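Local structure of YCAC GENE product (Escherichia coli, 1YAC) at residues A[83-86]-A[92-95]; A[99-104]-A[129-134]; A[134-139]-A[166-171]. The protein probably acts as a hydrolase of the isochorismatase family, assembled as an octamer, on a substrate that has not been identified. All blocks are in the same frame, centred on the assembly; numbering follows the deposited sequence.

Contact 1. Residues A[83-86]-A[92-95]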
ATOM      1  N   ALA A  83     -32.861   9.829  18.837  1.00 15.61           N
ATOM      2  CA  ALA A  83     -32.076  10.962  18.351  1.00 17.23           C
ATOM      3  C   ALA A  83     -31.492  11.575  19.612  1.00 18.04           C
ATOM      4  O   ALA A  83     -32.215  12.196  20.396  1.00 18.67           O
ATOM      5  CB  ALA A  83     -32.973  11.972  17.627  1.00 16.73           C
ATOM      6  N   ARG A  84     -30.220  11.296  19.871  1.00 18.35           N
ATOM      7  CA  ARG A  84     -29.546  11.810  21.057  1.00 18.48           C
ATOM      8  C   ARG A  84     -29.163  13.272  20.851  1.00 21.21           C
ATOM      9  O   ARG A  84     -28.407  13.615  19.938  1.00 22.26           O
ATOM     10  CB  ARG A  84     -28.298  10.977  21.366  1.00 15.41           C
ATOM     11  CG  ARG A  84     -28.503   9.478  21.194  1.00 13.32           C
ATOM     12  CD  ARG A  84     -27.366   8.668  21.806  1.00 12.38           C
ATOM     13  NE  ARG A  84     -26.034   9.029  21.307  1.00 10.65           N
ATOM     14  CZ  ARG A  84     -25.563   8.711  20.107  1.00 11.77           C
ATOM     15  NH1 ARG A  84     -26.308   8.021  19.253  1.00 10.90           N
ATOM     16  NH2 ARG A  84     -24.341   9.084  19.758  1.00 10.77           N
ATOM     17  N   PRO A  85     -29.663  14.159  21.717  1.00 24.13           N
ATOM     18  CA  PRO A  85     -29.339  15.579  21.578  1.00 26.00           C
ATOM     19  C   PRO A  85     -27.955  15.952  22.093  1.00 27.53           C
ATOM     20  O   PRO A  85     -27.426  16.999  21.716  1.00 31.04           O
ATOM     21  CB  PRO A  85     -30.437  16.276  22.388  1.00 26.05           C
ATOM     22  CG  PRO A  85     -31.199  15.176  23.105  1.00 26.73           C
ATOM     23  CD  PRO A  85     -30.441  13.903  22.939  1.00 25.48           C
ATOM     24  N   GLY A  86     -27.353  15.099  22.924  1.00 26.31           N
ATOM     25  CA  GLY A  86     -26.043  15.439  23.462  1.00 24.47           C
ATOM     26  C   GLY A  86     -25.082  14.326  23.829  1.00 23.07           C
ATOM     27  O   GLY A  86     -23.876  14.471  23.612  1.00 22.52           O
ATOM     28  N   ASP A  92     -24.999   6.273  27.431  1.00 10.97           N
ATOM     29  CA  ASP A  92     -25.271   7.317  28.419  1.00 10.53           C
ATOM     30  C   ASP A  92     -26.678   7.894  28.256  1.00 12.06           C
ATOM     31  O   ASP A  92     -27.129   8.683  29.090  1.00 13.28           O
ATOM     32  CB  ASP A  92     -24.243   8.442  28.314  1.00 12.90           C
ATOM     33  CG  ASP A  92     -22.925   8.099  28.987  1.00 14.51           C
ATOM     34  OD1 ASP A  92     -22.919   7.259  29.914  1.00 16.00           O
ATOM     35  OD2 ASP A  92     -21.890   8.673  28.593  1.00 13.65           O
ATOM     36  N   ASN A  93     -27.357   7.524  27.172  1.00 11.48           N
ATOM     37  CA  ASN A  93     -28.724   7.987  26.910  1.00 12.43           C
ATOM     38  C   ASN A  93     -29.673   6.948  27.516  1.00 13.03           C
ATOM     39  O   ASN A  93     -29.658   5.774  27.133  1.00 13.20           O
ATOM     40  CB  ASN A  93     -28.954   8.120  25.393  1.00 11.39           C
ATOM     41  CG  ASN A  93     -30.371   8.569  25.040  1.00 13.36           C
ATOM     42  OD1 ASN A  93     -31.334   7.813  25.210  1.00 14.04           O
ATOM     43  ND2 ASN A  93     -30.500   9.782  24.509  1.00 12.02           N
ATOM     44  N   GLU A  94     -30.487   7.366  28.477  1.00 14.47           N
ATOM     45  CA  GLU A  94     -31.411   6.448  29.150  1.00 16.00           C
ATOM     46  C   GLU A  94     -32.418   5.745  28.230  1.00 15.06           C
ATOM     47  O   GLU A  94     -32.711   4.552  28.413  1.00 14.65           O
ATOM     48  CB  GLU A  94     -32.129   7.178  30.281  1.00 20.23           C
ATOM     49  CG  GLU A  94     -31.171   7.683  31.348  1.00 29.04           C
ATOM     50  CD  GLU A  94     -31.880   8.344  32.521  1.00 34.39           C
ATOM     51  OE1 GLU A  94     -32.717   9.245  32.284  1.00 37.66           O
ATOM     52  OE2 GLU A  94     -31.588   7.963  33.677  1.00 36.65           O
ATOM     53  N   ASP A  95     -32.950   6.475  27.249  1.00 14.64           N
ATOM     54  CA  ASP A  95     -33.897   5.902  26.297  1.00 13.37           C
ATOM     55  C   ASP A  95     -33.224   4.815  25.478  1.00 12.48           C
ATOM     56  O   ASP A  95     -33.838   3.790  25.177  1.00 12.23           O
ATOM     57  CB  ASP A  95     -34.438   6.968  25.343  1.00 15.61           C
ATOM     58  CG  ASP A  95     -35.532   7.805  25.962  1.00 20.28           C
ATOM     59  OD1 ASP A  95     -36.045   7.428  27.034  1.00 23.06           O
ATOM     60  OD2 ASP A  95     -35.897   8.835  25.366  1.00 24.95           O
TER
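Arg84, the last residue of strand 81-84, lays the aliphatic part of its side chain against Asn93, which stands just ahead of helix 94-102. Arg84 CB lies 4.0 Å from Asn93 ND2. CG is the nearest atom of the arginine to the amide, 3.9 Å from Asn93 ND2. Arg84 CD packs at 4.0 Å on Asn93 CB. There the chain kinks at chi3 (-55°), swinging NE and the guanidinium away from Asn93. NE is bonded to the carbonyl O of Asn87 and NH2 more weakly to that of Ile88, while NH1 takes a salt bridge to Asp19 and a hydrogen bond to Thr57. The Arg84-Asp19 pair, at the C-terminal ends of the strands, is consistent with the Asp and basic residue of the active site in isochorismatase-family hydrolases. The guanidinium and the Asn93 amide are nearly perpendicular, at 89°; arginine methylenes lie against the amide nitrogen and CB of Asn93, and no hydrogen bond joins the two residues.

Asn93 is the N-cap of helix 94-102. Its CG is anti to the backbone N (chi1 179°), and OD1 caps the amide of Phe96 while ND2 is turned toward Arg84.

The contact thus joins the end of the strand that is outermost within this chain to the start of the next helix. Backbone bonds from Arg84 to Thr58 and Ala60 tie it to strand 54-59 and the loop after it, and a second subunit closes in from outside, with backbone bonds to Gly86, its Arg177 on Pro85 and its Arg7 paired with Asp92.

Contact 2. Residues A[99-104]-A[129-134]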
ATOM      1  N   ALA A  99     -34.308   0.858  25.435  1.00 11.71           N
ATOM      2  CA  ALA A  99     -34.682   0.179  24.195  1.00 11.33           C
ATOM      3  C   ALA A  99     -33.859  -1.101  24.023  1.00 10.88           C
ATOM      4  O   ALA A  99     -34.408  -2.157  23.690  1.00 10.40           O
ATOM      5  CB  ALA A  99     -34.499   1.106  22.995  1.00 10.74           C
ATOM      6  N   VAL A 100     -32.556  -1.017  24.293  1.00 10.66           N
ATOM      7  CA  VAL A 100     -31.683  -2.182  24.174  1.00 11.05           C
ATOM      8  C   VAL A 100     -32.143  -3.296  25.114  1.00 10.57           C
ATOM      9  O   VAL A 100     -32.349  -4.431  24.687  1.00 10.37           O
ATOM     10  CB  VAL A 100     -30.211  -1.839  24.488  1.00 11.20           C
ATOM     11  CG1 VAL A 100     -29.369  -3.120  24.514  1.00 11.80           C
ATOM     12  CG2 VAL A 100     -29.668  -0.869  23.444  1.00 10.07           C
ATOM     13  N   LYS A 101     -32.338  -2.957  26.383  1.00 11.32           N
ATOM     14  CA  LYS A 101     -32.772  -3.952  27.358  1.00 11.66           C
ATOM     15  C   LYS A 101     -34.169  -4.488  27.068  1.00 11.86           C
ATOM     16  O   LYS A 101     -34.454  -5.653  27.347  1.00 12.33           O
ATOM     17  CB  LYS A 101     -32.665  -3.394  28.779  1.00 12.85           C
ATOM     18  CG  LYS A 101     -31.207  -3.140  29.204  1.00 11.98           C
ATOM     19  CD  LYS A 101     -31.090  -2.673  30.639  1.00 14.53           C
ATOM     20  CE  LYS A 101     -29.631  -2.522  31.020  1.00 15.29           C
ATOM     21  NZ  LYS A 101     -29.461  -2.181  32.452  1.00 16.69           N
ATOM     22  N   ALA A 102     -35.021  -3.665  26.458  1.00 11.35           N
ATOM     23  CA  ALA A 102     -36.387  -4.077  26.135  1.00 11.27           C
ATOM     24  C   ALA A 102     -36.424  -5.157  25.059  1.00 11.68           C
ATOM     25  O   ALA A 102     -37.440  -5.832  24.892  1.00 12.21           O
ATOM     26  CB  ALA A 102     -37.224  -2.884  25.698  1.00 11.63           C
ATOM     27  N   THR A 103     -35.352  -5.293  24.286  1.00  9.80           N
ATOM     28  CA  THR A 103     -35.321  -6.320  23.251  1.00  9.54           C
ATOM     29  C   THR A 103     -35.263  -7.694  23.923  1.00 10.02           C
ATOM     30  O   THR A 103     -35.637  -8.695  23.327  1.00  8.93           O
ATOM     31  CB  THR A 103     -34.088  -6.194  22.318  1.00  9.93           C
ATOM     32  OG1 THR A 103     -32.896  -6.486  23.045  1.00  8.68           O
ATOM     33  CG2 THR A 103     -33.975  -4.795  21.726  1.00  9.85           C
ATOM     34  N   GLY A 104     -34.734  -7.720  25.143  1.00 10.64           N
ATOM     35  CA  GLY A 104     -34.607  -8.955  25.892  1.00 11.55           C
ATOM     36  C   GLY A 104     -33.509  -9.857  25.359  1.00 13.36           C
ATOM     37  O   GLY A 104     -33.429 -11.031  25.741  1.00 14.80           O
ATOM     38  N   GLU A 129     -21.986  -4.161  31.414  1.00 12.29           N
ATOM     39  CA  GLU A 129     -23.331  -4.521  31.851  1.00 13.80           C
ATOM     40  C   GLU A 129     -23.633  -6.016  31.721  1.00 13.47           C
ATOM     41  O   GLU A 129     -24.700  -6.465  32.126  1.00 15.09           O
ATOM     42  CB  GLU A 129     -24.386  -3.698  31.104  1.00 13.69           C
ATOM     43  CG  GLU A 129     -24.414  -2.226  31.495  1.00 17.90           C
ATOM     44  CD  GLU A 129     -25.788  -1.750  31.945  1.00 20.10           C
ATOM     45  OE1 GLU A 129     -26.624  -2.587  32.340  1.00 21.84           O
ATOM     46  OE2 GLU A 129     -26.038  -0.529  31.920  1.00 21.36           O
ATOM     47  N   GLY A 130     -22.709  -6.785  31.152  1.00 12.34           N
ATOM     48  CA  GLY A 130     -22.925  -8.211  31.026  1.00 10.28           C
ATOM     49  C   GLY A 130     -23.403  -8.734  29.692  1.00 10.43           C
ATOM     50  O   GLY A 130     -23.678  -9.928  29.564  1.00 11.28           O
ATOM     51  N   PHE A 131     -23.505  -7.874  28.688  1.00  9.26           N
ATOM     52  CA  PHE A 131     -23.943  -8.334  27.369  1.00  8.83           C
ATOM     53  C   PHE A 131     -22.803  -8.988  26.580  1.00  8.62           C
ATOM     54  O   PHE A 131     -21.624  -8.714  26.822  1.00  9.96           O
ATOM     55  CB  PHE A 131     -24.466  -7.157  26.533  1.00  8.88           C
ATOM     56  CG  PHE A 131     -25.783  -6.603  27.002  1.00  9.72           C
ATOM     57  CD1 PHE A 131     -26.979  -7.118  26.513  1.00 10.45           C
ATOM     58  CD2 PHE A 131     -25.825  -5.539  27.902  1.00 10.99           C
ATOM     59  CE1 PHE A 131     -28.206  -6.570  26.912  1.00 11.84           C
ATOM     60  CE2 PHE A 131     -27.036  -4.989  28.307  1.00 11.63           C
ATOM     61  CZ  PHE A 131     -28.227  -5.507  27.808  1.00 11.90           C
ATOM     62  N   ASP A 132     -23.157  -9.865  25.653  1.00  8.46           N
ATOM     63  CA  ASP A 132     -22.171 -10.479  24.774  1.00  9.75           C
ATOM     64  C   ASP A 132     -22.189  -9.561  23.562  1.00  9.89           C
ATOM     65  O   ASP A 132     -23.207  -9.438  22.892  1.00  9.77           O
ATOM     66  CB  ASP A 132     -22.584 -11.898  24.407  1.00  9.03           C
ATOM     67  CG  ASP A 132     -22.420 -12.839  25.569  1.00 12.34           C
ATOM     68  OD1 ASP A 132     -21.446 -12.646  26.331  1.00 12.06           O
ATOM     69  OD2 ASP A 132     -23.272 -13.731  25.750  1.00 12.91           O
ATOM     70  N   VAL A 133     -21.067  -8.908  23.302  1.00  9.49           N
ATOM     71  CA  VAL A 133     -20.977  -7.941  22.215  1.00  9.49           C
ATOM     72  C   VAL A 133     -20.208  -8.439  21.006  1.00  9.08           C
ATOM     73  O   VAL A 133     -19.114  -8.986  21.130  1.00  8.84           O
ATOM     74  CB  VAL A 133     -20.344  -6.619  22.736  1.00  9.30           C
ATOM     75  CG1 VAL A 133     -20.184  -5.596  21.618  1.00  9.89           C
ATOM     76  CG2 VAL A 133     -21.198  -6.038  23.868  1.00  9.79           C
ATOM     77  N   PHE A 134     -20.789  -8.202  19.834  1.00  7.46           N
ATOM     78  CA  PHE A 134     -20.217  -8.591  18.553  1.00  6.93           C
ATOM     79  C   PHE A 134     -20.147  -7.302  17.715  1.00  8.03           C
ATOM     80  O   PHE A 134     -21.177  -6.696  17.405  1.00  8.30           O
ATOM     81  CB  PHE A 134     -21.136  -9.613  17.870  1.00  5.80           C
ATOM     82  CG  PHE A 134     -21.326 -10.889  18.653  1.00  6.43           C
ATOM     83  CD1 PHE A 134     -22.170 -10.927  19.759  1.00  6.92           C
ATOM     84  CD2 PHE A 134     -20.683 -12.057  18.262  1.00  7.50           C
ATOM     85  CE1 PHE A 134     -22.377 -12.120  20.468  1.00  7.74           C
ATOM     86  CE2 PHE A 134     -20.876 -13.252  18.951  1.00  8.57           C
ATOM     87  CZ  PHE A 134     -21.727 -13.283  20.062  1.00  9.15           C
TER
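Lys101 and Glu129 form a salt bridge that joins helix 94-102 to the end of helix 115-128, with Lys101 NZ 2.9 Å from Glu129 OE1. The ammonium meets OE1 on the syn side of the carboxylate, 17° out of its plane. Beyond CG the lysine is fully extended, whereas the glutamate bends at chi2 (-125°), and the two chains cross at about a right angle. The other carboxylate oxygen, OE2, accepts from Trp91 NE1, so both oxygens are engaged, restraining the group's rotation.

Beneath this bridge, Phe131 points the end of its ring at the helix. Lys101 CG comes to the ring edge near its plane, 4.1 Å from Phe131 CZ, and Val100 CG1 approaches the same CZ obliquely at 4.2 Å. Val100 and Phe131 both also rest on Leu108 of strand 107-112. Thr103 OG1 donates to Val100 O at 2.7 Å, beside Thr103 N, and OG1 in turn takes the amide of Lys105. Gly130 ends helix 115-128 in a Schellman motif.

The salt bridge thus lies at the exposed margin, Phe131 is partly covered, and Val100 is buried: the lysine methylenes shield the Phe131 edge while the lysine ammonium stays outside with Glu129.

Contact 3. Residues A[134-139]-A[166-171]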
ATOM      1  N   PHE A 134     -20.789  -8.202  19.834  1.00  7.46           N
ATOM      2  CA  PHE A 134     -20.217  -8.591  18.553  1.00  6.93           C
ATOM      3  C   PHE A 134     -20.147  -7.302  17.715  1.00  8.03           C
ATOM      4  O   PHE A 134     -21.177  -6.696  17.405  1.00  8.30           O
ATOM      5  CB  PHE A 134     -21.136  -9.613  17.870  1.00  5.80           C
ATOM      6  CG  PHE A 134     -21.326 -10.889  18.653  1.00  6.43           C
ATOM      7  CD1 PHE A 134     -22.170 -10.927  19.759  1.00  6.92           C
ATOM      8  CD2 PHE A 134     -20.683 -12.057  18.262  1.00  7.50           C
ATOM      9  CE1 PHE A 134     -22.377 -12.120  20.468  1.00  7.74           C
ATOM     10  CE2 PHE A 134     -20.876 -13.252  18.951  1.00  8.57           C
ATOM     11  CZ  PHE A 134     -21.727 -13.283  20.062  1.00  9.15           C
ATOM     12  N   VAL A 135     -18.936  -6.870  17.386  1.00  7.07           N
ATOM     13  CA  VAL A 135     -18.733  -5.650  16.606  1.00  6.90           C
ATOM     14  C   VAL A 135     -18.597  -5.979  15.123  1.00  7.47           C
ATOM     15  O   VAL A 135     -17.832  -6.877  14.761  1.00  8.86           O
ATOM     16  CB  VAL A 135     -17.449  -4.923  17.086  1.00  7.68           C
ATOM     17  CG1 VAL A 135     -17.134  -3.723  16.202  1.00  6.88           C
ATOM     18  CG2 VAL A 135     -17.621  -4.498  18.543  1.00  8.13           C
ATOM     19  N   VAL A 136     -19.373  -5.311  14.270  1.00  6.45           N
ATOM     20  CA  VAL A 136     -19.279  -5.548  12.829  1.00  5.74           C
ATOM     21  C   VAL A 136     -18.253  -4.528  12.326  1.00  5.97           C
ATOM     22  O   VAL A 136     -18.589  -3.390  11.989  1.00  6.67           O
ATOM     23  CB  VAL A 136     -20.635  -5.371  12.123  1.00  6.62           C
ATOM     24  CG1 VAL A 136     -20.573  -5.973  10.744  1.00  5.20           C
ATOM     25  CG2 VAL A 136     -21.742  -6.045  12.917  1.00  5.41           C
ATOM     26  N   THR A 137     -17.004  -4.969  12.237  1.00  5.76           N
ATOM     27  CA  THR A 137     -15.894  -4.099  11.867  1.00  6.89           C
ATOM     28  C   THR A 137     -15.901  -3.573  10.442  1.00  8.41           C
ATOM     29  O   THR A 137     -15.240  -2.572  10.151  1.00  7.47           O
ATOM     30  CB  THR A 137     -14.539  -4.776  12.150  1.00  6.31           C
ATOM     31  OG1 THR A 137     -14.424  -5.958  11.357  1.00  6.78           O
ATOM     32  CG2 THR A 137     -14.426  -5.151  13.624  1.00  5.77           C
ATOM     33  N   ASP A 138     -16.570  -4.289   9.537  1.00  7.78           N
ATOM     34  CA  ASP A 138     -16.635  -3.820   8.160  1.00  8.14           C
ATOM     35  C   ASP A 138     -17.873  -2.967   7.848  1.00  8.41           C
ATOM     36  O   ASP A 138     -18.032  -2.496   6.720  1.00  9.41           O
ATOM     37  CB  ASP A 138     -16.391  -4.949   7.144  1.00  6.43           C
ATOM     38  CG  ASP A 138     -17.473  -6.007   7.141  1.00  7.96           C
ATOM     39  OD1 ASP A 138     -18.324  -6.038   8.058  1.00  7.24           O
ATOM     40  OD2 ASP A 138     -17.458  -6.833   6.201  1.00  6.56           O
ATOM     41  N   ALA A 139     -18.724  -2.750   8.856  1.00  7.82           N
ATOM     42  CA  ALA A 139     -19.900  -1.888   8.719  1.00  7.41           C
ATOM     43  C   ALA A 139     -19.770  -0.696   9.697  1.00  7.57           C
ATOM     44  O   ALA A 139     -20.747   0.005   9.981  1.00  7.40           O
ATOM     45  CB  ALA A 139     -21.191  -2.663   8.978  1.00  6.23           C
ATOM     46  N   PHE A 166     -20.614 -10.707   6.612  1.00  5.61           N
ATOM     47  CA  PHE A 166     -20.853 -12.017   6.006  1.00  7.23           C
ATOM     48  C   PHE A 166     -20.730 -13.100   7.082  1.00  7.47           C
ATOM     49  O   PHE A 166     -21.568 -14.010   7.154  1.00  8.31           O
ATOM     50  CB  PHE A 166     -19.884 -12.263   4.845  1.00  6.99           C
ATOM     51  CG  PHE A 166     -20.038 -13.615   4.196  1.00  8.64           C
ATOM     52  CD1 PHE A 166     -21.020 -13.836   3.232  1.00  9.76           C
ATOM     53  CD2 PHE A 166     -19.168 -14.656   4.520  1.00  8.53           C
ATOM     54  CE1 PHE A 166     -21.128 -15.070   2.594  1.00  8.10           C
ATOM     55  CE2 PHE A 166     -19.271 -15.891   3.889  1.00  8.87           C
ATOM     56  CZ  PHE A 166     -20.253 -16.094   2.924  1.00 10.17           C
ATOM     57  N   GLY A 167     -19.721 -12.958   7.946  1.00  7.52           N
ATOM     58  CA  GLY A 167     -19.539 -13.896   9.040  1.00  7.48           C
ATOM     59  C   GLY A 167     -20.745 -13.878   9.975  1.00  8.16           C
ATOM     60  O   GLY A 167     -21.216 -14.934  10.422  1.00  7.02           O
ATOM     61  N   VAL A 168     -21.242 -12.675  10.274  1.00  8.23           N
ATOM     62  CA  VAL A 168     -22.422 -12.487  11.135  1.00  8.38           C
ATOM     63  C   VAL A 168     -23.629 -13.245  10.529  1.00  8.69           C
ATOM     64  O   VAL A 168     -24.296 -14.030  11.212  1.00  8.75           O
ATOM     65  CB  VAL A 168     -22.775 -10.952  11.284  1.00  7.50           C
ATOM     66  CG1 VAL A 168     -24.134 -10.756  11.978  1.00  7.23           C
ATOM     67  CG2 VAL A 168     -21.680 -10.218  12.076  1.00  6.63           C
ATOM     68  N   ALA A 169     -23.872 -13.043   9.237  1.00  8.00           N
ATOM     69  CA  ALA A 169     -24.988 -13.698   8.571  1.00  8.48           C
ATOM     70  C   ALA A 169     -24.873 -15.223   8.639  1.00  9.48           C
ATOM     71  O   ALA A 169     -25.863 -15.921   8.882  1.00 11.10           O
ATOM     72  CB  ALA A 169     -25.083 -13.236   7.120  1.00  7.13           C
ATOM     73  N   CYS A 170     -23.667 -15.736   8.422  1.00  9.30           N
ATOM     74  CA  CYS A 170     -23.433 -17.178   8.432  1.00  9.66           C
ATOM     75  C   CYS A 170     -23.580 -17.803   9.808  1.00 10.44           C
ATOM     76  O   CYS A 170     -24.053 -18.944   9.938  1.00 10.76           O
ATOM     77  CB  CYS A 170     -22.053 -17.503   7.860  1.00  9.29           C
ATOM     78  SG  CYS A 170     -21.917 -17.297   6.071  1.00 10.58           S
ATOM     79  N   GLU A 171     -23.138 -17.085  10.836  1.00  9.95           N
ATOM     80  CA  GLU A 171     -23.251 -17.608  12.189  1.00  9.63           C
ATOM     81  C   GLU A 171     -24.719 -17.595  12.630  1.00 10.70           C
ATOM     82  O   GLU A 171     -25.165 -18.475  13.367  1.00 10.83           O
ATOM     83  CB  GLU A 171     -22.377 -16.808  13.155  1.00  8.49           C
ATOM     84  CG  GLU A 171     -22.044 -17.575  14.434  1.00  8.58           C
ATOM     85  CD  GLU A 171     -20.880 -16.974  15.182  1.00  9.06           C
ATOM     86  OE1 GLU A 171     -19.744 -17.366  14.875  1.00  8.72           O
ATOM     87  OE2 GLU A 171     -21.090 -16.127  16.080  1.00  8.77           O
TER
HETATM   88  O   HOH W   1     -18.350  -9.341   5.327  1.00  5.93           O
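Val136, the last residue of strand 132-136, packs its CG2 against CG2 of Val168 on helix 165-173, the two methyls 4.3 Å apart. This is where the backbones of 134-139 and 166-171 come nearest.

Two residues earlier on the strand, Phe134 reaches the next turn of the helix. Phe134 CE2 lies 4.1 Å from OE2 of Glu171, which approaches the ring obliquely; the ring and carboxylate planes are 79° apart. The carboxylate, though buried, is well supplied with partners: OE2 accepts from the amide of Leu8, and OE1 from Tyr5 OH and from Arg154 of a third subunit in a salt bridge. Such surroundings would probably stabilise its negative charge. CG of Glu171 is anti to the backbone N (chi1 -159°), and from there the chain runs extended toward Phe134.

At the other end of the contact, the chain folds from Val136 to Ala139 in a type I turn, bringing Asp138 to the start of the helix. A water donates to OD2 of Asp138 at 2.8 Å and accepts from the amide N of Phe166 at 2.9 Å. The second oxygen, OD1, takes the amide of Trp165, so the carboxylate serves two successive helical N-H groups.

Helix 165-173 packs on the face of the sheet formed here by Phe134 and Val136, beside helix 33-49, in one helical layer of the three-layer alpha-beta-alpha sandwich. Leu43 touches Val136 and Leu46 touches Val168. Met163 of strand 161-163, outermost within this chain, fills in beside Phe134, Val168 and Glu171, while the third subunit packs on the helix through Val117 and Phe121.

In the fold
The three contacts follow one another along the chain through the three-layer alpha-beta-alpha sandwich. Contacts 1 and 2, with centres about 16 Å apart, use opposite ends of helix 94-102. Contacts 2 and 3, about 17 Å apart, share Phe134 and follow strand 132-136 to the turn beyond it. Contacts 1 and 3 lie about 26 Å apart between centres, yet both reach the residues just past strand 13-18: Arg84 pairs with Asp19, and Ala139 O accepts from His20. The active site of isochorismatase-family hydrolases lies at the C-terminal ends of the strands, so the Arg84-Asp19 pair of contact 1 is probably near it, as is the turn of contact 3. Different subunits cover contacts 1 and 3.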